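Local coordinates for HpcE (Thermus thermophilus, PDB 1WZO), which probably isomerises 2-hydroxyhepta-2,4-diene-1,7-dioate, as a member of the fumarylacetoacetate hydrolase family, at residues Pro153-Val163 with Glu233-Pro241. Residues are numbered along the deposited sequence; the frame is centred on the assembly and turned at random.
Sequences PLGPFLVVEEV and EGLGALENP
P153 and N240 mark one end of a packing in which strand segments 153-155 and 237-241 run roughly antiparallel (151° between their N-to-C directions), their axes 7.4 Å apart at the closest, with no direct hydrogen bond between the segments. L238 fills the gap: with CG anti to its backbone N (chi1 176°), the fork of its side chain reaches the other backbone, CD2 lying 3.7 Å from P153 O and CD1 3.8 Å from G155 C. It covers main chain whose P153, L154 and G155 form backbone hydrogen bonds with N127, L79 and I125. With an alanine here both methyls are gone, which would probably strip the backbone of P153 and G155 of this apolar cover. Next to it, N240 sets OD1 3.2 Å from P153 CB, while its ND2 is held by the carbonyls of P80 and G83. The cis peptide before P156 turns the chain a corner, and the compact ring brings CD to 3.3 Å from A237 O. In this FAH-family domain strand 152-159 thus packs against strand 237-244 of a separate five-stranded sheet through side chains and water. Beyond the corner, water 1 accepts from F157 N and donates to L235 O, which also lies at the F157 ring edge, in plane; P156 CG sits over one ring face. At G236 any CB would jam against L235 O and clash with that ring, hence glycine. L235 CD2 touches both V159 CG2 (3.5 Å) and V163 CG2. G234, whose positive phi favours glycine, offers its O to water 2, which also donates to E162 OE1, an oxygen salt-bridged to K2 outside the two segments.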
loop_
_atom_site.group_PDB
_atom_site.type_symbol
_atom_site.label_atom_id
_atom_site.label_comp_id
_atom_site.label_asym_id
_atom_site.label_seq_id
_atom_site.Cartn_x
_atom_site.Cartn_y
_atom_site.Cartn_z
ATOM N N PRO B 153 -15.171 15.357 3.587
ATOM C CA PRO B 153 -14.000 16.223 3.741
ATOM C C PRO B 153 -13.377 15.784 5.070
ATOM O O PRO B 153 -14.099 15.422 5.998
ATOM C CB PRO B 153 -14.620 17.614 3.817
ATOM C CG PRO B 153 -15.772 17.499 2.837
ATOM C CD PRO B 153 -16.354 16.126 3.154
ATOM N N LEU B 154 -12.055 15.788 5.165
ATOM C CA LEU B 154 -11.407 15.354 6.397
ATOM C C LEU B 154 -10.105 16.105 6.616
ATOM O O LEU B 154 -9.252 16.155 5.730
ATOM C CB LEU B 154 -11.125 13.844 6.348
ATOM C CG LEU B 154 -10.609 13.179 7.630
ATOM C CD1 LEU B 154 -11.763 13.012 8.600
ATOM C CD2 LEU B 154 -9.999 11.814 7.320
ATOM N N GLY B 155 -9.960 16.688 7.804
ATOM C CA GLY B 155 -8.746 17.422 8.119
ATOM C C GLY B 155 -9.046 18.747 8.798
ATOM O O GLY B 155 -10.078 18.890 9.452
ATOM N N PRO B 156 -8.166 19.747 8.637
ATOM C CA PRO B 156 -6.936 19.631 7.847
ATOM C C PRO B 156 -5.771 18.977 8.580
ATOM O O PRO B 156 -4.753 18.652 7.968
ATOM C CB PRO B 156 -6.639 21.084 7.464
ATOM C CG PRO B 156 -7.161 21.853 8.642
ATOM C CD PRO B 156 -8.475 21.161 8.927
ATOM N N PHE B 157 -5.924 18.759 9.882
ATOM C CA PHE B 157 -4.832 18.187 10.663
ATOM C C PHE B 157 -5.113 16.893 11.405
ATOM O O PHE B 157 -6.259 16.541 11.681
ATOM C CB PHE B 157 -4.355 19.191 11.721
ATOM C CG PHE B 157 -4.182 20.588 11.211
ATOM C CD1 PHE B 157 -5.063 21.591 11.598
ATOM C CD2 PHE B 157 -3.137 20.904 10.354
ATOM C CE1 PHE B 157 -4.903 22.896 11.140
ATOM C CE2 PHE B 157 -2.972 22.205 9.890
ATOM C CZ PHE B 157 -3.856 23.201 10.285
ATOM N N LEU B 158 -4.030 16.193 11.719
ATOM C CA LEU B 158 -4.088 14.991 12.530
ATOM C C LEU B 158 -3.496 15.548 13.821
ATOM O O LEU B 158 -2.274 15.640 13.968
ATOM C CB LEU B 158 -3.188 13.885 11.978
ATOM C CG LEU B 158 -3.005 12.701 12.937
ATOM C CD1 LEU B 158 -4.358 12.187 13.405
ATOM C CD2 LEU B 158 -2.213 11.590 12.239
ATOM N N VAL B 159 -4.374 15.959 14.729
ATOM C CA VAL B 159 -3.961 16.546 15.996
ATOM C C VAL B 159 -3.630 15.483 17.037
ATOM O O VAL B 159 -4.512 14.781 17.537
ATOM C CB VAL B 159 -5.062 17.478 16.533
ATOM C CG1 VAL B 159 -4.562 18.232 17.766
ATOM C CG2 VAL B 159 -5.480 18.448 15.436
ATOM N N VAL B 160 -2.343 15.385 17.359
ATOM C CA VAL B 160 -1.856 14.411 18.323
ATOM C C VAL B 160 -1.301 15.053 19.597
ATOM O O VAL B 160 -0.664 16.108 19.555
ATOM C CB VAL B 160 -0.754 13.535 17.696
ATOM C CG1 VAL B 160 -1.302 12.805 16.474
ATOM C CG2 VAL B 160 0.429 14.398 17.287
ATOM N N GLU B 161 -1.561 14.406 20.729
ATOM C CA GLU B 161 -1.075 14.870 22.024
ATOM C C GLU B 161 -1.537 16.272 22.402
ATOM O O GLU B 161 -0.801 17.000 23.064
ATOM C CB GLU B 161 0.456 14.842 22.045
ATOM C CG GLU B 161 1.080 13.580 21.479
ATOM C CD GLU B 161 2.600 13.638 21.472
ATOM O OE1 GLU B 161 3.163 14.633 20.953
ATOM O OE2 GLU B 161 3.233 12.688 21.982
ATOM N N GLU B 162 -2.741 16.657 21.990
ATOM C CA GLU B 162 -3.254 17.985 22.319
ATOM C C GLU B 162 -4.638 17.940 22.958
ATOM O O GLU B 162 -4.938 18.726 23.859
ATOM C CB GLU B 162 -3.273 18.879 21.074
ATOM C CG GLU B 162 -1.892 19.367 20.672
ATOM C CD GLU B 162 -1.905 20.306 19.480
ATOM O OE1 GLU B 162 -2.875 21.075 19.329
ATOM O OE2 GLU B 162 -0.930 20.291 18.704
ATOM N N VAL B 163 -5.482 17.020 22.500
ATOM C CA VAL B 163 -6.819 16.884 23.063
ATOM C C VAL B 163 -6.727 16.085 24.358
ATOM O O VAL B 163 -6.289 14.933 24.359
ATOM C CB VAL B 163 -7.775 16.142 22.099
ATOM C CG1 VAL B 163 -9.108 15.879 22.791
ATOM C CG2 VAL B 163 -7.985 16.971 20.838
ATOM N N GLU B 233 -13.091 22.640 18.607
ATOM C CA GLU B 233 -12.157 23.144 19.603
ATOM C C GLU B 233 -10.767 22.520 19.511
ATOM O O GLU B 233 -10.604 21.314 19.714
ATOM C CB GLU B 233 -12.739 22.911 21.000
ATOM C CG GLU B 233 -12.061 23.720 22.105
ATOM C CD GLU B 233 -12.712 23.507 23.458
ATOM O OE1 GLU B 233 -13.850 22.990 23.498
ATOM O OE2 GLU B 233 -12.089 23.869 24.481
ATOM N N GLY B 234 -9.773 23.348 19.193
ATOM C CA GLY B 234 -8.399 22.886 19.101
ATOM C C GLY B 234 -7.971 22.128 17.852
ATOM O O GLY B 234 -6.797 21.786 17.717
ATOM N N LEU B 235 -8.893 21.874 16.930
ATOM C CA LEU B 235 -8.547 21.115 15.725
ATOM C C LEU B 235 -8.463 21.944 14.442
ATOM O O LEU B 235 -8.279 21.394 13.352
ATOM C CB LEU B 235 -9.548 19.969 15.534
ATOM C CG LEU B 235 -9.803 19.080 16.763
ATOM C CD1 LEU B 235 -10.763 17.953 16.392
ATOM C CD2 LEU B 235 -8.493 18.508 17.282
ATOM N N GLY B 236 -8.598 23.260 14.567
ATOM C CA GLY B 236 -8.523 24.116 13.396
ATOM C C GLY B 236 -9.840 24.280 12.662
ATOM O O GLY B 236 -10.916 24.153 13.251
ATOM N N ALA B 237 -9.757 24.556 11.364
ATOM C CA ALA B 237 -10.946 24.750 10.549
ATOM C C ALA B 237 -10.828 24.030 9.206
ATOM O O ALA B 237 -9.822 24.160 8.500
ATOM C CB ALA B 237 -11.191 26.251 10.326
ATOM N N LEU B 238 -11.864 23.265 8.873
ATOM C CA LEU B 238 -11.923 22.505 7.626
ATOM C C LEU B 238 -12.902 23.231 6.719
ATOM O O LEU B 238 -14.087 23.339 7.033
ATOM C CB LEU B 238 -12.416 21.081 7.908
ATOM C CG LEU B 238 -12.660 20.114 6.743
ATOM C CD1 LEU B 238 -11.353 19.810 6.020
ATOM C CD2 LEU B 238 -13.271 18.819 7.303
ATOM N N GLU B 239 -12.407 23.722 5.589
ATOM C CA GLU B 239 -13.239 24.474 4.666
ATOM C C GLU B 239 -13.366 23.877 3.268
ATOM O O GLU B 239 -12.365 23.532 2.632
ATOM C CB GLU B 239 -12.703 25.900 4.567
ATOM C CG GLU B 239 -13.392 26.758 3.532
ATOM C CD GLU B 239 -12.789 28.141 3.458
ATOM O OE1 GLU B 239 -13.122 28.979 4.321
ATOM O OE2 GLU B 239 -11.971 28.381 2.546
ATOM N N ASN B 240 -14.605 23.771 2.795
ATOM C CA ASN B 240 -14.861 23.226 1.467
ATOM C C ASN B 240 -16.023 23.878 0.742
ATOM O O ASN B 240 -17.120 24.025 1.291
ATOM C CB ASN B 240 -15.146 21.719 1.524
ATOM C CG ASN B 240 -14.055 20.939 2.206
ATOM O OD1 ASN B 240 -14.077 20.757 3.419
ATOM N ND2 ASN B 240 -13.084 20.480 1.431
ATOM N N PRO B 241 -15.790 24.295 -0.507
ATOM C CA PRO B 241 -16.853 24.915 -1.292
ATOM C C PRO B 241 -17.614 23.779 -1.980
ATOM O O PRO B 241 -17.120 22.646 -2.045
ATOM C CB PRO B 241 -16.090 25.797 -2.270
ATOM C CG PRO B 241 -14.830 25.026 -2.504
ATOM C CD PRO B 241 -14.469 24.526 -1.123
HETATM O O HOH W 1 -8.276 19.277 11.759
HETATM O O HOH W 2 -5.311 21.495 20.084
#